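Side-chain contact in E3 ubiquitin ligase RavN (Legionella pneumophila, PDB 5MIY), which acts as an E3 ubiquitin ligase, an effector of this pathogen that probably promotes the transfer of ubiquitin to proteins of the infected host cell: residues I25-K30 and K106-S111. Sequence-based numbering, arbitrary orientation.
Sequences IVYLVK and KQFSDS
The ring of Phe108 turns its leading edge, the CZ corner, toward the face of Tyr27, a T-shaped pair with centroids 5.6 Å apart and planes at 78°. The meeting is displaced toward the phenol end of the tyrosine: Phe108 CZ lies 3.8 Å from Tyr27 CZ and 3.7 Å from Tyr27 OH, and the two side chains cross at about a right angle. Tyr27 CE1 lies in the plane of the Phe108 ring, at its edge, and Tyr27 OH close to that plane. Along the rim of the tyrosine, in its own plane, sit Ile25 CG2 and Val29 CG1, both from the same strand. The pair thus illustrates how one aromatic corner can join a strand to a distant segment of the same chain, whose nearest CA, that of Lys106, is still 10.0 Å from the CA of Tyr27.

Tyr27 has its CG between the backbone N and the carbonyl carbon (chi1 53°), which sends the ring out from the strand with a flanking methyl at each long edge. Its hydroxyl is hydrogen-bonded to Asp51, so what Phe108 adds is apolar and aromatic contact. That bond also ties down the far end of the ring and should limit its movement against the edge of Phe108. Beyond Phe108 the hydroxyls of Ser109 and Ser111 are hydrogen-bonded, OG to OG at 2.9 Å.

Both aromatic residues are buried, and Tyr59 meets both rings, making a three-ring cluster, while Leu45 packs on Phe108 and Pro52 on Tyr27. In the four-stranded antiparallel sheet, strand 58-61, which carries Tyr59, runs between strand 25-32 and the short edge strand 106-107; the contact therefore spans an intervening strand, and Phe108 follows strand 106-107 directly, in the loop that leads to helix 111-125.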
loop_
_atom_site.group_PDB
_atom_site.type_symbol
_atom_site.label_atom_id
_atom_site.label_comp_id
_atom_site.label_asym_id
_atom_site.label_seq_id
_atom_site.Cartn_x
_atom_site.Cartn_y
_atom_site.Cartn_z
ATOM N N ILE A 25 0.353 -2.329 6.767
ATOM C CA ILE A 25 -0.064 -1.061 6.176
ATOM C C ILE A 25 -0.704 -1.356 4.827
ATOM O O ILE A 25 -0.081 -1.975 3.957
ATOM C CB ILE A 25 1.124 -0.100 6.018
ATOM C CG1 ILE A 25 1.694 0.290 7.384
ATOM C CG2 ILE A 25 0.734 1.137 5.186
ATOM C CD1 ILE A 25 3.154 0.734 7.302
ATOM N N VAL A 26 -1.954 -0.925 4.652
ATOM C CA VAL A 26 -2.714 -1.196 3.441
ATOM C C VAL A 26 -3.268 0.117 2.902
ATOM O O VAL A 26 -3.729 0.971 3.668
ATOM C CB VAL A 26 -3.851 -2.214 3.703
ATOM C CG1 VAL A 26 -4.560 -2.540 2.412
ATOM C CG2 VAL A 26 -3.280 -3.489 4.330
ATOM N N TYR A 27 -3.210 0.278 1.582
ATOM C CA TYR A 27 -3.714 1.476 0.925
ATOM C C TYR A 27 -3.961 1.170 -0.545
ATOM O O TYR A 27 -3.486 0.162 -1.078
ATOM C CB TYR A 27 -2.750 2.666 1.076
ATOM C CG TYR A 27 -1.304 2.409 0.650
ATOM C CD1 TYR A 27 -0.898 2.571 -0.674
ATOM C CD2 TYR A 27 -0.344 2.019 1.583
ATOM C CE1 TYR A 27 0.426 2.343 -1.062
ATOM C CE2 TYR A 27 0.984 1.796 1.207
ATOM C CZ TYR A 27 1.363 1.946 -0.112
ATOM O OH TYR A 27 2.682 1.710 -0.467
ATOM N N LEU A 28 -4.712 2.065 -1.188
ATOM C CA LEU A 28 -5.007 2.008 -2.611
ATOM C C LEU A 28 -4.205 3.068 -3.358
ATOM O O LEU A 28 -4.047 4.194 -2.875
ATOM C CB LEU A 28 -6.504 2.237 -2.852
ATOM C CG LEU A 28 -7.122 1.685 -4.128
ATOM C CD1 LEU A 28 -7.342 0.187 -3.974
ATOM C CD2 LEU A 28 -8.446 2.407 -4.424
ATOM N N VAL A 29 -3.695 2.709 -4.536
ATOM C CA VAL A 29 -3.136 3.695 -5.450
ATOM C C VAL A 29 -3.858 3.574 -6.787
ATOM O O VAL A 29 -4.444 2.539 -7.118
ATOM C CB VAL A 29 -1.606 3.557 -5.637
ATOM C CG1 VAL A 29 -0.881 3.674 -4.289
ATOM C CG2 VAL A 29 -1.255 2.256 -6.345
ATOM N N LYS A 30 -3.828 4.667 -7.546
ATOM C CA LYS A 30 -4.434 4.741 -8.871
ATOM C C LYS A 30 -3.348 4.521 -9.917
ATOM O O LYS A 30 -2.324 5.207 -9.895
ATOM C CB LYS A 30 -5.103 6.104 -9.074
ATOM C CG LYS A 30 -5.940 6.260 -10.350
ATOM C CD LYS A 30 -6.788 7.535 -10.282
ATOM C CE LYS A 30 -7.745 7.670 -11.462
ATOM N NZ LYS A 30 -8.720 8.778 -11.252
ATOM N N LYS A 106 -4.436 10.943 0.352
ATOM C CA LYS A 106 -3.276 11.444 1.069
ATOM C C LYS A 106 -2.060 11.397 0.152
ATOM O O LYS A 106 -2.106 10.853 -0.953
ATOM C CB LYS A 106 -3.046 10.637 2.347
ATOM C CG LYS A 106 -4.229 10.663 3.289
ATOM C CD LYS A 106 -3.806 10.438 4.723
ATOM C CE LYS A 106 -4.741 11.162 5.682
ATOM N NZ LYS A 106 -4.016 11.668 6.888
ATOM N N GLN A 107 -0.965 11.994 0.613
ATOM C CA GLN A 107 0.261 12.074 -0.171
ATOM C C GLN A 107 1.421 11.563 0.663
ATOM O O GLN A 107 1.512 11.876 1.852
ATOM C CB GLN A 107 0.559 13.502 -0.613
ATOM C CG GLN A 107 0.572 13.710 -2.113
ATOM C CD GLN A 107 1.176 15.047 -2.497
ATOM O OE1 GLN A 107 0.542 16.090 -2.344
ATOM N NE2 GLN A 107 2.410 15.024 -2.991
ATOM N N PHE A 108 2.286 10.763 0.041
ATOM C CA PHE A 108 3.523 10.374 0.705
ATOM C C PHE A 108 4.322 11.623 1.040
ATOM O O PHE A 108 4.285 12.619 0.310
ATOM C CB PHE A 108 4.343 9.432 -0.183
ATOM C CG PHE A 108 3.818 8.019 -0.213
ATOM C CD1 PHE A 108 4.171 7.105 0.772
ATOM C CD2 PHE A 108 2.963 7.604 -1.226
ATOM C CE1 PHE A 108 3.677 5.796 0.742
ATOM C CE2 PHE A 108 2.469 6.304 -1.262
ATOM C CZ PHE A 108 2.832 5.397 -0.276
ATOM N N SER A 109 5.046 11.564 2.158
ATOM C CA SER A 109 5.791 12.705 2.674
ATOM C C SER A 109 7.119 12.867 1.944
ATOM O O SER A 109 7.728 11.891 1.498
ATOM C CB SER A 109 6.049 12.525 4.173
ATOM O OG SER A 109 6.914 13.518 4.690
ATOM N N ASP A 110 7.576 14.119 1.846
ATOM C CA ASP A 110 8.912 14.443 1.342
ATOM C C ASP A 110 9.891 14.781 2.459
ATOM O O ASP A 110 10.989 15.298 2.184
ATOM C CB ASP A 110 8.839 15.614 0.361
ATOM C CG ASP A 110 8.200 15.232 -0.956
ATOM O OD1 ASP A 110 8.550 14.166 -1.508
ATOM O OD2 ASP A 110 7.336 15.998 -1.436
ATOM N N SER A 111 9.527 14.493 3.706
ATOM C CA SER A 111 10.303 14.977 4.845
ATOM C C SER A 111 11.687 14.332 4.934
ATOM O O SER A 111 12.639 14.991 5.369
ATOM C CB SER A 111 9.533 14.745 6.145
ATOM O OG SER A 111 9.290 13.364 6.348
#